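Local atomic coordinates of pesticidal crystal protein Cry2Aa (Bacillus thuringiensis serovar kurstaki, PDB entry 1I5P), a protein that kills dipteran and lepidopteran larvae by binding to their midgut epithelial cells and promoting colloid-osmotic lysis. Residues I34-L48 with R412-R424. Residues are numbered along the deposited sequence; the frame is centred on the assembly and turned at random.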
loop_
_atom_site.group_PDB
_atom_site.type_symbol
_atom_site.label_atom_id
_atom_site.label_comp_id
_atom_site.label_asym_id
_atom_site.label_seq_id
_atom_site.Cartn_x
_atom_site.Cartn_y
_atom_site.Cartn_z
ATOM N N ILE A 34 -4.216 -6.366 -16.689
ATOM C CA ILE A 34 -3.694 -5.428 -15.706
ATOM C C ILE A 34 -2.847 -4.352 -16.382
ATOM O O ILE A 34 -2.954 -3.168 -16.058
ATOM C CB ILE A 34 -2.856 -6.169 -14.651
ATOM C CG1 ILE A 34 -3.797 -6.937 -13.714
ATOM C CG2 ILE A 34 -1.971 -5.190 -13.890
ATOM C CD1 ILE A 34 -3.107 -8.020 -12.909
ATOM N N GLN A 35 -2.007 -4.767 -17.324
ATOM C CA GLN A 35 -1.166 -3.820 -18.045
ATOM C C GLN A 35 -2.051 -2.814 -18.797
ATOM O O GLN A 35 -1.768 -1.612 -18.797
ATOM C CB GLN A 35 -0.240 -4.583 -19.002
ATOM C CG GLN A 35 0.756 -3.732 -19.774
ATOM C CD GLN A 35 1.986 -4.527 -20.175
ATOM O OE1 GLN A 35 1.887 -5.704 -20.521
ATOM N NE2 GLN A 35 3.153 -3.889 -20.128
ATOM N N LYS A 36 -3.125 -3.295 -19.421
ATOM C CA LYS A 36 -4.047 -2.410 -20.142
ATOM C C LYS A 36 -4.745 -1.439 -19.200
ATOM O O LYS A 36 -4.949 -0.279 -19.541
ATOM C CB LYS A 36 -5.129 -3.208 -20.877
ATOM C CG LYS A 36 -4.645 -4.005 -22.069
ATOM C CD LYS A 36 -5.826 -4.561 -22.857
ATOM C CE LYS A 36 -5.370 -5.603 -23.872
ATOM N NZ LYS A 36 -4.273 -5.108 -24.747
ATOM N N GLU A 37 -5.133 -1.916 -18.022
ATOM C CA GLU A 37 -5.806 -1.047 -17.070
ATOM C C GLU A 37 -4.897 0.079 -16.599
ATOM O O GLU A 37 -5.332 1.228 -16.470
ATOM C CB GLU A 37 -6.318 -1.848 -15.873
ATOM C CG GLU A 37 -7.638 -2.548 -16.116
ATOM C CD GLU A 37 -8.178 -3.232 -14.874
ATOM O OE1 GLU A 37 -8.012 -2.686 -13.761
ATOM O OE2 GLU A 37 -8.782 -4.313 -15.014
ATOM N N TRP A 38 -3.634 -0.241 -16.344
ATOM C CA TRP A 38 -2.693 0.780 -15.905
ATOM C C TRP A 38 -2.419 1.763 -17.040
ATOM O O TRP A 38 -2.286 2.965 -16.804
ATOM C CB TRP A 38 -1.398 0.140 -15.409
ATOM C CG TRP A 38 -1.484 -0.265 -13.974
ATOM C CD1 TRP A 38 -1.847 -1.487 -13.483
ATOM C CD2 TRP A 38 -1.286 0.581 -12.836
ATOM N NE1 TRP A 38 -1.891 -1.455 -12.115
ATOM C CE2 TRP A 38 -1.552 -0.196 -11.687
ATOM C CE3 TRP A 38 -0.912 1.924 -12.673
ATOM C CZ2 TRP A 38 -1.457 0.319 -10.390
ATOM C CZ3 TRP A 38 -0.816 2.440 -11.379
ATOM C CH2 TRP A 38 -1.089 1.635 -10.255
ATOM N N MET A 39 -2.342 1.249 -18.268
ATOM C CA MET A 39 -2.120 2.105 -19.430
ATOM C C MET A 39 -3.307 3.044 -19.597
ATOM O O MET A 39 -3.129 4.226 -19.873
ATOM C CB MET A 39 -1.947 1.281 -20.714
ATOM C CG MET A 39 -0.520 0.821 -20.986
ATOM S SD MET A 39 -0.368 -0.100 -22.535
ATOM C CE MET A 39 0.114 1.216 -23.683
ATOM N N GLU A 40 -4.519 2.522 -19.435
ATOM C CA GLU A 40 -5.703 3.360 -19.570
ATOM C C GLU A 40 -5.757 4.369 -18.437
ATOM O O GLU A 40 -6.142 5.517 -18.631
ATOM C CB GLU A 40 -6.968 2.506 -19.566
ATOM C CG GLU A 40 -7.330 2.012 -20.943
ATOM C CD GLU A 40 -7.530 3.160 -21.914
ATOM O OE1 GLU A 40 -8.604 3.801 -21.845
ATOM O OE2 GLU A 40 -6.622 3.425 -22.737
ATOM N N TRP A 41 -5.374 3.924 -17.249
ATOM C CA TRP A 41 -5.339 4.790 -16.079
ATOM C C TRP A 41 -4.443 5.986 -16.412
ATOM O O TRP A 41 -4.806 7.142 -16.186
ATOM C CB TRP A 41 -4.768 4.011 -14.889
ATOM C CG TRP A 41 -4.411 4.841 -13.685
ATOM C CD1 TRP A 41 -5.265 5.316 -12.730
ATOM C CD2 TRP A 41 -3.093 5.240 -13.278
ATOM N NE1 TRP A 41 -4.559 5.977 -11.747
ATOM C CE2 TRP A 41 -3.227 5.945 -12.061
ATOM C CE3 TRP A 41 -1.814 5.065 -13.821
ATOM C CZ2 TRP A 41 -2.127 6.473 -11.380
ATOM C CZ3 TRP A 41 -0.717 5.590 -13.142
ATOM C CH2 TRP A 41 -0.884 6.286 -11.931
ATOM N N LYS A 42 -3.274 5.699 -16.969
ATOM C CA LYS A 42 -2.330 6.752 -17.319
ATOM C C LYS A 42 -2.933 7.770 -18.272
ATOM O O LYS A 42 -2.804 8.979 -18.073
ATOM C CB LYS A 42 -1.078 6.153 -17.958
ATOM C CG LYS A 42 -0.012 7.181 -18.303
ATOM C CD LYS A 42 0.408 7.953 -17.064
ATOM C CE LYS A 42 1.738 8.650 -17.255
ATOM N NZ LYS A 42 2.127 9.341 -16.003
ATOM N N ARG A 43 -3.601 7.266 -19.300
ATOM C CA ARG A 43 -4.210 8.102 -20.322
ATOM C C ARG A 43 -5.360 8.990 -19.870
ATOM O O ARG A 43 -5.427 10.159 -20.241
ATOM C CB ARG A 43 -4.698 7.217 -21.475
ATOM C CG ARG A 43 -5.345 7.976 -22.632
ATOM C CD ARG A 43 -5.846 7.027 -23.721
ATOM N NE ARG A 43 -7.081 6.322 -23.368
ATOM C CZ ARG A 43 -8.303 6.845 -23.466
ATOM N NH1 ARG A 43 -8.468 8.087 -23.905
ATOM N NH2 ARG A 43 -9.368 6.118 -23.149
ATOM N N THR A 44 -6.259 8.437 -19.065
ATOM C CA THR A 44 -7.450 9.162 -18.629
ATOM C C THR A 44 -7.521 9.626 -17.182
ATOM O O THR A 44 -8.310 10.514 -16.858
ATOM C CB THR A 44 -8.699 8.302 -18.855
ATOM O OG1 THR A 44 -8.720 7.258 -17.872
ATOM C CG2 THR A 44 -8.680 7.669 -20.245
ATOM N N ASP A 45 -6.732 9.031 -16.300
ATOM C CA ASP A 45 -6.824 9.417 -14.906
ATOM C C ASP A 45 -5.706 10.270 -14.363
ATOM O O ASP A 45 -4.733 10.583 -15.052
ATOM C CB ASP A 45 -6.989 8.177 -14.033
ATOM C CG ASP A 45 -8.308 7.470 -14.277
ATOM O OD1 ASP A 45 -9.315 8.167 -14.508
ATOM O OD2 ASP A 45 -8.335 6.225 -14.234
ATOM N N HIS A 46 -5.880 10.666 -13.110
ATOM C CA HIS A 46 -4.903 11.482 -12.441
ATOM C C HIS A 46 -3.742 10.610 -12.006
ATOM O O HIS A 46 -3.775 10.003 -10.938
ATOM C CB HIS A 46 -5.524 12.171 -11.223
ATOM C CG HIS A 46 -4.547 12.980 -10.429
ATOM N ND1 HIS A 46 -3.736 13.937 -10.997
ATOM C CD2 HIS A 46 -4.243 12.965 -9.108
ATOM C CE1 HIS A 46 -2.970 14.474 -10.064
ATOM N NE2 HIS A 46 -3.258 13.901 -8.909
ATOM N N SER A 47 -2.733 10.514 -12.862
ATOM C CA SER A 47 -1.544 9.758 -12.523
ATOM C C SER A 47 -0.740 10.843 -11.832
ATOM O O SER A 47 -1.032 12.021 -11.996
ATOM C CB SER A 47 -0.818 9.284 -13.783
ATOM O OG SER A 47 -0.287 10.382 -14.511
ATOM N N LEU A 48 0.254 10.491 -11.043
ATOM C CA LEU A 48 1.020 11.554 -10.395
ATOM C C LEU A 48 2.305 11.683 -11.180
ATOM O O LEU A 48 3.360 11.889 -10.603
ATOM C CB LEU A 48 1.336 11.172 -8.950
ATOM C CG LEU A 48 0.225 11.324 -7.919
ATOM C CD1 LEU A 48 -0.978 10.448 -8.280
ATOM C CD2 LEU A 48 0.798 10.954 -6.563
ATOM N N ARG A 412 -15.867 17.041 -10.118
ATOM C CA ARG A 412 -15.070 17.854 -11.025
ATOM C C ARG A 412 -13.649 17.915 -10.488
ATOM O O ARG A 412 -13.406 17.596 -9.323
ATOM C CB ARG A 412 -15.662 19.265 -11.167
ATOM C CG ARG A 412 -15.869 20.020 -9.867
ATOM C CD ARG A 412 -16.538 21.377 -10.124
ATOM N NE ARG A 412 -15.705 22.277 -10.925
ATOM C CZ ARG A 412 -15.992 23.554 -11.165
ATOM N NH1 ARG A 412 -17.096 24.093 -10.669
ATOM N NH2 ARG A 412 -15.167 24.299 -11.893
ATOM N N GLY A 413 -12.712 18.319 -11.339
ATOM C CA GLY A 413 -11.322 18.389 -10.930
ATOM C C GLY A 413 -10.704 17.006 -11.003
ATOM O O GLY A 413 -11.294 16.105 -11.599
ATOM N N ASN A 414 -9.532 16.820 -10.407
ATOM C CA ASN A 414 -8.888 15.506 -10.441
ATOM C C ASN A 414 -9.662 14.480 -9.631
ATOM O O ASN A 414 -10.135 14.774 -8.533
ATOM C CB ASN A 414 -7.474 15.563 -9.857
ATOM C CG ASN A 414 -6.528 16.424 -10.660
ATOM O OD1 ASN A 414 -6.546 16.418 -11.883
ATOM N ND2 ASN A 414 -5.670 17.156 -9.958
ATOM N N SER A 415 -9.790 13.276 -10.173
ATOM C CA SER A 415 -10.455 12.204 -9.448
ATOM C C SER A 415 -9.314 11.310 -8.982
ATOM O O SER A 415 -8.284 11.202 -9.653
ATOM C CB SER A 415 -11.412 11.413 -10.348
ATOM O OG SER A 415 -10.718 10.452 -11.119
ATOM N N ASN A 416 -9.490 10.685 -7.825
ATOM C CA ASN A 416 -8.466 9.818 -7.267
ATOM C C ASN A 416 -8.874 8.367 -7.430
ATOM O O ASN A 416 -9.937 7.949 -6.983
ATOM C CB ASN A 416 -8.254 10.177 -5.800
ATOM C CG ASN A 416 -8.070 11.668 -5.606
ATOM O OD1 ASN A 416 -7.046 12.232 -6.007
ATOM N ND2 ASN A 416 -9.067 12.325 -5.011
ATOM N N TYR A 417 -8.005 7.600 -8.076
ATOM C CA TYR A 417 -8.279 6.196 -8.340
ATOM C C TYR A 417 -7.007 5.510 -8.825
ATOM O O TYR A 417 -6.184 6.131 -9.495
ATOM C CB TYR A 417 -9.355 6.094 -9.427
ATOM C CG TYR A 417 -9.495 4.723 -10.042
ATOM C CD1 TYR A 417 -10.218 3.724 -9.396
ATOM C CD2 TYR A 417 -8.867 4.408 -11.255
ATOM C CE1 TYR A 417 -10.316 2.446 -9.930
ATOM C CE2 TYR A 417 -8.957 3.128 -11.798
ATOM C CZ TYR A 417 -9.681 2.154 -11.127
ATOM O OH TYR A 417 -9.742 0.875 -11.633
ATOM N N PHE A 418 -6.845 4.240 -8.473
ATOM C CA PHE A 418 -5.689 3.458 -8.909
ATOM C C PHE A 418 -6.182 2.050 -9.234
ATOM O O PHE A 418 -6.954 1.476 -8.467
ATOM C CB PHE A 418 -4.618 3.395 -7.811
ATOM C CG PHE A 418 -4.199 4.743 -7.290
ATOM C CD1 PHE A 418 -4.871 5.330 -6.220
ATOM C CD2 PHE A 418 -3.141 5.433 -7.877
ATOM C CE1 PHE A 418 -4.495 6.589 -5.735
ATOM C CE2 PHE A 418 -2.754 6.689 -7.407
ATOM C CZ PHE A 418 -3.434 7.270 -6.332
ATOM N N PRO A 419 -5.738 1.475 -10.368
ATOM C CA PRO A 419 -6.148 0.126 -10.781
ATOM C C PRO A 419 -5.977 -0.883 -9.662
ATOM O O PRO A 419 -4.947 -0.888 -8.987
ATOM C CB PRO A 419 -5.229 -0.162 -11.972
ATOM C CG PRO A 419 -5.067 1.195 -12.576
ATOM C CD PRO A 419 -4.785 2.038 -11.342
ATOM N N ASP A 420 -6.993 -1.721 -9.465
ATOM C CA ASP A 420 -6.988 -2.753 -8.420
ATOM C C ASP A 420 -6.953 -2.214 -6.991
ATOM O O ASP A 420 -6.785 -2.972 -6.030
ATOM C CB ASP A 420 -5.827 -3.725 -8.642
ATOM C CG ASP A 420 -5.966 -4.509 -9.941
ATOM O OD1 ASP A 420 -6.999 -5.192 -10.124
ATOM O OD2 ASP A 420 -5.042 -4.438 -10.779
ATOM N N TYR A 421 -7.107 -0.904 -6.845
ATOM C CA TYR A 421 -7.142 -0.305 -5.516
ATOM C C TYR A 421 -8.568 0.093 -5.214
ATOM O O TYR A 421 -9.273 0.622 -6.076
ATOM C CB TYR A 421 -6.262 0.948 -5.428
ATOM C CG TYR A 421 -4.788 0.679 -5.221
ATOM C CD1 TYR A 421 -3.991 0.217 -6.268
ATOM C CD2 TYR A 421 -4.179 0.929 -3.989
ATOM C CE1 TYR A 421 -2.633 0.014 -6.103
ATOM C CE2 TYR A 421 -2.811 0.730 -3.812
ATOM C CZ TYR A 421 -2.045 0.274 -4.872
ATOM O OH TYR A 421 -0.692 0.076 -4.707
ATOM N N PHE A 422 -8.998 -0.176 -3.989
ATOM C CA PHE A 422 -10.340 0.192 -3.566
ATOM C C PHE A 422 -10.216 1.233 -2.471
ATOM O O PHE A 422 -9.215 1.276 -1.750
ATOM C CB PHE A 422 -11.100 -1.018 -3.003
ATOM C CG PHE A 422 -11.279 -2.144 -3.981
ATOM C CD1 PHE A 422 -10.304 -3.124 -4.120
ATOM C CD2 PHE A 422 -12.418 -2.217 -4.770
ATOM C CE1 PHE A 422 -10.466 -4.171 -5.024
ATOM C CE2 PHE A 422 -12.590 -3.263 -5.686
ATOM C CZ PHE A 422 -11.606 -4.239 -5.810
ATOM N N ILE A 423 -11.224 2.087 -2.354
ATOM C CA ILE A 423 -11.206 3.068 -1.290
ATOM C C ILE A 423 -11.745 2.296 -0.090
ATOM O O ILE A 423 -12.955 2.150 0.069
ATOM C CB ILE A 423 -12.117 4.267 -1.607
ATOM C CG1 ILE A 423 -11.520 5.077 -2.764
ATOM C CG2 ILE A 423 -12.270 5.147 -0.370
ATOM C CD1 ILE A 423 -12.402 6.213 -3.239
ATOM N N ARG A 424 -10.839 1.769 0.728
ATOM C CA ARG A 424 -11.227 0.997 1.900
ATOM C C ARG A 424 -11.469 1.843 3.142
ATOM O O ARG A 424 -11.905 1.334 4.170
ATOM C CB ARG A 424 -10.179 -0.075 2.196
ATOM C CG ARG A 424 -10.124 -1.174 1.137
ATOM C CD ARG A 424 -11.469 -1.874 0.983
ATOM N NE ARG A 424 -11.422 -2.892 -0.062
ATOM C CZ ARG A 424 -12.484 -3.538 -0.533
ATOM N NH1 ARG A 424 -13.694 -3.279 -0.052
ATOM N NH2 ARG A 424 -12.333 -4.433 -1.499
HETATM O O HOH W 1 -8.699 0.306 -13.847
HETATM O O HOH W 2 -9.322 -2.176 -11.289
HETATM O O HOH W 3 -2.762 -3.647 -10.401
HETATM O O HOH W 4 -5.435 8.882 -8.736
HETATM O O HOH W 5 -7.922 9.739 -11.637
#
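P419 sets its ring in the corner formed by the indoles of W38 and W41, against one face of each, and so joins the N-terminal helix 31-44 to the middle domain of this three-domain delta-endotoxin. The proline is the second residue of a type II beta turn, F418 to Y421, where its fixed phi fits. Its CD serves both tryptophans: it lies 3.7 Å from the centroid of the six-membered ring of W38, almost on the ring normal, and 3.8 Å from that of the five-membered ring of W41, two CH-pi contacts from one methylene. The chi1 of W41, 168°, turns the indole away from the backbone N and brings NE1 to the carbonyl O of Y417 at 2.8 Å, a bent bond of 143°. Tryptophan suits this place: beside that one N-H it offers a broad apolar surface to P419 and F418, CZ2 resting 3.8 Å from F418 CD2.

Water lines the edge of this packed part. Water 3 accepts from W38 NE1 and donates to D420 OD2, satisfying the indole and tying helix to turn. Along one flank two waters join E37 OE1 to the hydroxyl of Y417; the nearby carboxylates of E37 and D420 both form salt bridges with K29, which probably eases their repulsion. Beyond W41, D45 approaches the Y417 ring obliquely but is paired with R375 of strand 373-377. Water 5 bridges H46 N and S415 O. E243 of helix 238-259 holds H46 NE2, and the N414 amide stacks on that imidazole, planes 10° apart, its ND2 3.8 Å from H46 CE1.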